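Local coordinates for protein GDP-perosamine synthase (Caulobacter crescentus, PDB 3BN1) that uses pyridoxal phosphate to transfer the amino group of L-glutamate to GDP-4-keto-6-deoxy-D-mannose, giving GDP-perosamine for the bacterial O-antigen, at residues G271-K276 with A367-L372; Y290-G295 with D346-P351. All coordinates share one frame; numbering follows the deposited sequence.

The two interactions serve one small antiparallel sheet, the C-terminal-domain sheet of this aminotransferase, at different depths. Interaction 2 is its interior: strands 290-294 and 347-350 run as neighbours, joined by backbone ladder bonds, with Tyr-290 and aliphatic side chains on one face. Interaction 1, about 9 Å away centre to centre, lies further from the middle of the chain, where edge strand 274-275 and the residues before it meet the last turn of helix 358-371. Both contain an arginine-aspartate salt bridge, but in interaction 1 the arginine also supplies the bonds to backbone carbonyls, where interaction 2 has a strand ladder. The two contacts are stitched together directly, since Thr-275 and Arg-293 share a probable backbone hydrogen bond.

Interaction 1 (G271-K276 with A367-L372); sequences GNRVTK and ALDQVL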
loop_
_atom_site.group_PDB
_atom_site.type_symbol
_atom_site.label_atom_id
_atom_site.label_comp_id
_atom_site.label_asym_id
_atom_site.label_seq_id
_atom_site.Cartn_x
_atom_site.Cartn_y
_atom_site.Cartn_z
ATOM N N GLY A 271 25.279 36.210 -2.954
ATOM C CA GLY A 271 25.824 36.768 -1.720
ATOM C C GLY A 271 25.121 36.349 -0.444
ATOM O O GLY A 271 24.818 35.167 -0.257
ATOM N N ASN A 272 24.895 37.299 0.470
ATOM C CA ASN A 272 24.275 36.903 1.726
ATOM C C ASN A 272 22.761 36.685 1.630
ATOM O O ASN A 272 22.095 36.439 2.659
ATOM C CB ASN A 272 24.646 37.874 2.877
ATOM C CG ASN A 272 23.800 39.154 2.860
ATOM O OD1 ASN A 272 23.100 39.437 1.878
ATOM N ND2 ASN A 272 23.885 39.942 3.935
ATOM N N ARG A 273 22.221 36.760 0.414
ATOM C CA ARG A 273 20.783 36.586 0.276
ATOM C C ARG A 273 20.176 35.214 0.531
ATOM O O ARG A 273 18.959 35.066 0.789
ATOM C CB ARG A 273 20.303 37.238 -0.965
ATOM C CG ARG A 273 20.515 38.759 -0.862
ATOM C CD ARG A 273 19.999 39.434 -2.153
ATOM N NE ARG A 273 20.806 39.120 -3.335
ATOM C CZ ARG A 273 20.387 39.127 -4.608
ATOM N NH1 ARG A 273 21.273 38.816 -5.547
ATOM N NH2 ARG A 273 19.124 39.422 -4.948
ATOM N N VAL A 274 21.062 34.223 0.497
ATOM C CA VAL A 274 20.740 32.868 0.902
ATOM C C VAL A 274 21.827 32.333 1.797
ATOM O O VAL A 274 22.963 32.798 1.750
ATOM C CB VAL A 274 20.725 31.916 -0.279
ATOM C CG1 VAL A 274 19.574 32.262 -1.150
ATOM C CG2 VAL A 274 22.090 31.992 -1.009
ATOM N N THR A 275 21.508 31.275 2.527
ATOM C CA THR A 275 22.498 30.596 3.342
ATOM C C THR A 275 22.563 29.200 2.775
ATOM O O THR A 275 21.565 28.458 2.767
ATOM C CB THR A 275 22.045 30.442 4.766
ATOM O OG1 THR A 275 22.128 31.720 5.393
ATOM C CG2 THR A 275 22.985 29.495 5.438
ATOM N N LYS A 276 23.715 28.861 2.209
ATOM C CA LYS A 276 23.831 27.542 1.549
ATOM C C LYS A 276 23.738 26.364 2.538
ATOM O O LYS A 276 24.157 26.512 3.686
ATOM C CB LYS A 276 25.176 27.434 0.823
ATOM C CG LYS A 276 26.328 27.397 1.829
ATOM C CD LYS A 276 27.678 27.358 1.091
ATOM C CE LYS A 276 27.848 28.560 0.152
ATOM N NZ LYS A 276 26.954 28.625 -1.061
ATOM N N ALA A 367 17.261 33.657 -11.671
ATOM C CA ALA A 367 15.901 33.882 -11.173
ATOM C C ALA A 367 15.956 34.271 -9.695
ATOM O O ALA A 367 15.292 35.227 -9.302
ATOM C CB ALA A 367 15.010 32.643 -11.353
ATOM N N LEU A 368 16.788 33.575 -8.914
ATOM C CA LEU A 368 16.932 33.882 -7.490
ATOM C C LEU A 368 17.526 35.267 -7.326
ATOM O O LEU A 368 17.173 35.991 -6.398
ATOM C CB LEU A 368 17.817 32.846 -6.824
ATOM C CG LEU A 368 17.200 31.436 -6.554
ATOM C CD1 LEU A 368 18.286 30.539 -5.968
ATOM C CD2 LEU A 368 16.076 31.597 -5.444
ATOM N N ASP A 369 18.498 35.624 -8.182
ATOM C CA ASP A 369 19.048 36.961 -8.154
ATOM C C ASP A 369 17.897 38.004 -8.346
ATOM O O ASP A 369 17.786 39.053 -7.638
ATOM C CB ASP A 369 20.135 37.122 -9.221
ATOM C CG ASP A 369 20.621 38.567 -9.330
ATOM O OD1 ASP A 369 20.969 39.158 -8.282
ATOM O OD2 ASP A 369 20.560 39.141 -10.437
ATOM N N GLN A 370 17.012 37.694 -9.281
ATOM C CA GLN A 370 15.840 38.534 -9.556
ATOM C C GLN A 370 14.794 38.620 -8.433
ATOM O O GLN A 370 14.322 39.681 -8.127
ATOM C CB GLN A 370 15.172 38.081 -10.849
ATOM C CG GLN A 370 13.799 38.678 -11.084
ATOM C CD GLN A 370 13.459 38.666 -12.559
ATOM O OE1 GLN A 370 14.202 38.081 -13.362
ATOM N NE2 GLN A 370 12.347 39.313 -12.931
ATOM N N VAL A 371 14.427 37.487 -7.836
ATOM C CA VAL A 371 13.396 37.426 -6.798
ATOM C C VAL A 371 13.757 37.593 -5.324
ATOM O O VAL A 371 12.883 37.727 -4.487
ATOM C CB VAL A 371 12.440 36.201 -7.001
ATOM C CG1 VAL A 371 12.057 36.134 -8.493
ATOM C CG2 VAL A 371 13.115 34.851 -6.537
ATOM N N LEU A 372 15.043 37.537 -4.982
ATOM C CA LEU A 372 15.421 37.657 -3.577
ATOM C C LEU A 372 15.566 39.134 -3.291
ATOM O O LEU A 372 16.670 39.694 -3.387
ATOM C CB LEU A 372 16.758 36.932 -3.283
ATOM C CG LEU A 372 16.665 35.406 -3.457
ATOM C CD1 LEU A 372 17.943 34.605 -3.095
ATOM C CD2 LEU A 372 15.452 34.960 -2.640
#
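Arg-273 reaches from the approach to strand 274-275 to the C-terminal end of helix 358-371, where its guanidinium donates to backbone carbonyls of the last turn. The setting is an alpha/beta packing contact: the edge strand of the small C-terminal sheet of a PLP-dependent aminotransferase rests near the last turn of the closing helix. The tight part is apolar. Val-274 CG1 lies only 3.5 Å from Leu-372 CD1, closer than usual for two methyl carbons, and the two side chains are set roughly perpendicular. Val-274 also touches Val-292 of the next strand, while Leu-372 rests on Val-305 of helix 302-311, so the pair is backed by strand 290-294 and helix 302-311.

Toward the more accessible side the contact turns polar. The arginine chain is extended at chi2 and then bends at chi3 (-68°), which swings the guanidinium edge toward the helix end. Arg-273 NH1 forms a salt bridge with Asp-369 OD1 at 2.8 Å, and that oxygen accepts with its anti lone pair, the one away from OD2. The carboxylate stands nearly perpendicular to the guanidinium, 87° between planes, and its OD2 is held by a salt bridge to Arg-269. One acid thus lies between two arginines, which would be expected to keep it ionised. The arginine's charge near the C-terminal end of the helix is probably favourable to the helix dipole. Here a single nitrogen serves two carbonyls: Arg-273 NH2 donates to Leu-372 O at 2.9 Å and to Asp-369 O at 3.0 Å, both oxygens lying close to the guanidinium plane.

Interaction 2 (Y290-G295 with D346-P351); sequences YTVRLG and DGLNLP
Strands 290-294 and 347-350 run antiparallel, their axes 4.7 Å apart at closest approach, and Val-292 and Leu-348 form a hydrogen-bonded pair: Leu-348 N to Val-292 O at 2.8 Å and Val-292 N to Leu-348 O at 3.1 Å. Leu-350 N donates to Tyr-290 O, and beyond the last pair Leu-294 N donates to Asp-346 O, at the end of helix 338-346.

On one face Tyr-290, Val-292, Leu-348 and Leu-350 lie together; Val-292 CG2 comes 4.1 Å from Leu-348 CB, and Leu-350 CD1 meets the Tyr-290 ring obliquely. The other face carries Arg-293, whose guanidinium takes Asp-346 side-on. Arg-293 NE meets Asp-346 OD1 at 2.7 Å in a nearly straight bond (169°) on the syn lone pair, whereas Arg-293 NH2 to Asp-346 OD2, at 3.1 Å, is more bent and tilted from the guanidinium plane. The two planes are 49° apart. With chi1 at 76°, Asp-346 CG sits between its own backbone N and carbonyl carbon, which brings the carboxylate to Arg-293 of strand 290-294; a water links OD2 to Leu-294 O.

Leu-348 packs against Val-305, Ile-306 and Leu-309 of helix 302-311, and Arg-293 against helix 338-346. Strands 274-275 and 317-318 flank the pair, the latter including Arg-317 of the 2-oxoglutarate pocket, whose backbone is hydrogen-bonded to that of Asn-349.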
loop_
_atom_site.group_PDB
_atom_site.type_symbol
_atom_site.label_atom_id
_atom_site.label_comp_id
_atom_site.label_asym_id
_atom_site.label_seq_id
_atom_site.Cartn_x
_atom_site.Cartn_y
_atom_site.Cartn_z
ATOM N N TYR A 290 18.708 20.383 -2.750
ATOM C CA TYR A 290 19.626 21.466 -2.370
ATOM C C TYR A 290 18.813 22.565 -1.646
ATOM O O TYR A 290 17.933 23.188 -2.255
ATOM C CB TYR A 290 20.379 21.978 -3.602
ATOM C CG TYR A 290 21.471 22.929 -3.270
ATOM C CD1 TYR A 290 21.182 24.313 -3.048
ATOM C CD2 TYR A 290 22.792 22.471 -3.166
ATOM C CE1 TYR A 290 22.221 25.228 -2.760
ATOM C CE2 TYR A 290 23.841 23.385 -2.890
ATOM C CZ TYR A 290 23.547 24.732 -2.658
ATOM O OH TYR A 290 24.623 25.557 -2.374
ATOM N N THR A 291 19.011 22.668 -0.319
ATOM C CA THR A 291 18.171 23.490 0.544
ATOM C C THR A 291 18.881 24.717 1.124
ATOM O O THR A 291 19.869 24.582 1.828
ATOM C CB THR A 291 17.499 22.588 1.686
ATOM O OG1 THR A 291 16.769 21.479 1.122
ATOM C CG2 THR A 291 16.533 23.364 2.615
ATOM N N VAL A 292 18.393 25.922 0.810
ATOM C CA VAL A 292 18.976 27.132 1.384
ATOM C C VAL A 292 17.975 27.694 2.399
ATOM O O VAL A 292 16.796 27.294 2.406
ATOM C CB VAL A 292 19.179 28.292 0.353
ATOM C CG1 VAL A 292 20.250 28.031 -0.692
ATOM C CG2 VAL A 292 17.901 28.732 -0.320
ATOM N N ARG A 293 18.437 28.640 3.225
ATOM C CA ARG A 293 17.564 29.362 4.145
ATOM C C ARG A 293 17.798 30.782 3.682
ATOM O O ARG A 293 18.935 31.241 3.429
ATOM C CB ARG A 293 17.852 29.178 5.649
ATOM C CG ARG A 293 17.820 27.692 6.013
ATOM C CD ARG A 293 18.151 27.427 7.479
ATOM N NE ARG A 293 17.288 28.212 8.332
ATOM C CZ ARG A 293 17.367 28.312 9.663
ATOM N NH1 ARG A 293 18.277 27.626 10.330
ATOM N NH2 ARG A 293 16.531 29.122 10.319
ATOM N N LEU A 294 16.667 31.412 3.425
ATOM C CA LEU A 294 16.663 32.761 2.946
ATOM C C LEU A 294 17.300 33.639 3.987
ATOM O O LEU A 294 17.171 33.414 5.203
ATOM C CB LEU A 294 15.238 33.226 2.632
ATOM C CG LEU A 294 14.601 32.414 1.506
ATOM C CD1 LEU A 294 13.651 33.354 0.841
ATOM C CD2 LEU A 294 15.587 31.806 0.499
ATOM N N GLY A 295 17.940 34.681 3.457
ATOM C CA GLY A 295 18.633 35.668 4.268
ATOM C C GLY A 295 17.601 36.425 5.072
ATOM O O GLY A 295 16.499 36.742 4.591
ATOM N N ASP A 346 11.938 29.996 6.823
ATOM C CA ASP A 346 12.884 30.472 5.821
ATOM C C ASP A 346 13.482 29.433 4.841
ATOM O O ASP A 346 14.238 29.792 3.937
ATOM C CB ASP A 346 13.954 31.374 6.530
ATOM C CG ASP A 346 14.995 30.574 7.314
ATOM O OD1 ASP A 346 15.123 29.361 7.093
ATOM O OD2 ASP A 346 15.714 31.169 8.163
ATOM N N GLY A 347 13.130 28.159 5.012
ATOM C CA GLY A 347 13.704 27.072 4.244
ATOM C C GLY A 347 13.178 26.932 2.836
ATOM O O GLY A 347 11.978 26.975 2.639
ATOM N N LEU A 348 14.074 26.781 1.858
ATOM C CA LEU A 348 13.624 26.626 0.472
ATOM C C LEU A 348 14.337 25.493 -0.238
ATOM O O LEU A 348 15.540 25.538 -0.384
ATOM C CB LEU A 348 13.910 27.899 -0.328
ATOM C CG LEU A 348 13.535 27.863 -1.836
ATOM C CD1 LEU A 348 11.986 27.730 -1.983
ATOM C CD2 LEU A 348 14.061 29.146 -2.566
ATOM N N ASN A 349 13.612 24.503 -0.752
ATOM C CA ASN A 349 14.261 23.403 -1.505
ATOM C C ASN A 349 14.377 23.846 -2.939
ATOM O O ASN A 349 13.339 24.165 -3.517
ATOM C CB ASN A 349 13.345 22.173 -1.529
ATOM C CG ASN A 349 13.124 21.603 -0.169
ATOM O OD1 ASN A 349 11.993 21.280 0.233
ATOM N ND2 ASN A 349 14.215 21.510 0.580
ATOM N N LEU A 350 15.577 23.775 -3.523
ATOM C CA LEU A 350 15.771 24.224 -4.909
ATOM C C LEU A 350 15.844 23.002 -5.852
ATOM O O LEU A 350 16.176 21.913 -5.408
ATOM C CB LEU A 350 17.140 24.926 -4.993
ATOM C CG LEU A 350 17.279 26.287 -4.296
ATOM C CD1 LEU A 350 18.702 26.884 -4.437
ATOM C CD2 LEU A 350 16.163 27.124 -4.900
ATOM N N PRO A 351 15.581 23.156 -7.157
ATOM C CA PRO A 351 15.687 22.003 -8.072
ATOM C C PRO A 351 17.028 21.250 -7.924
ATOM O O PRO A 351 18.145 21.821 -7.969
ATOM C CB PRO A 351 15.604 22.618 -9.468
ATOM C CG PRO A 351 14.812 23.882 -9.258
ATOM C CD PRO A 351 15.206 24.401 -7.843
HETATM O O HOH W 1 15.988 33.626 7.625
#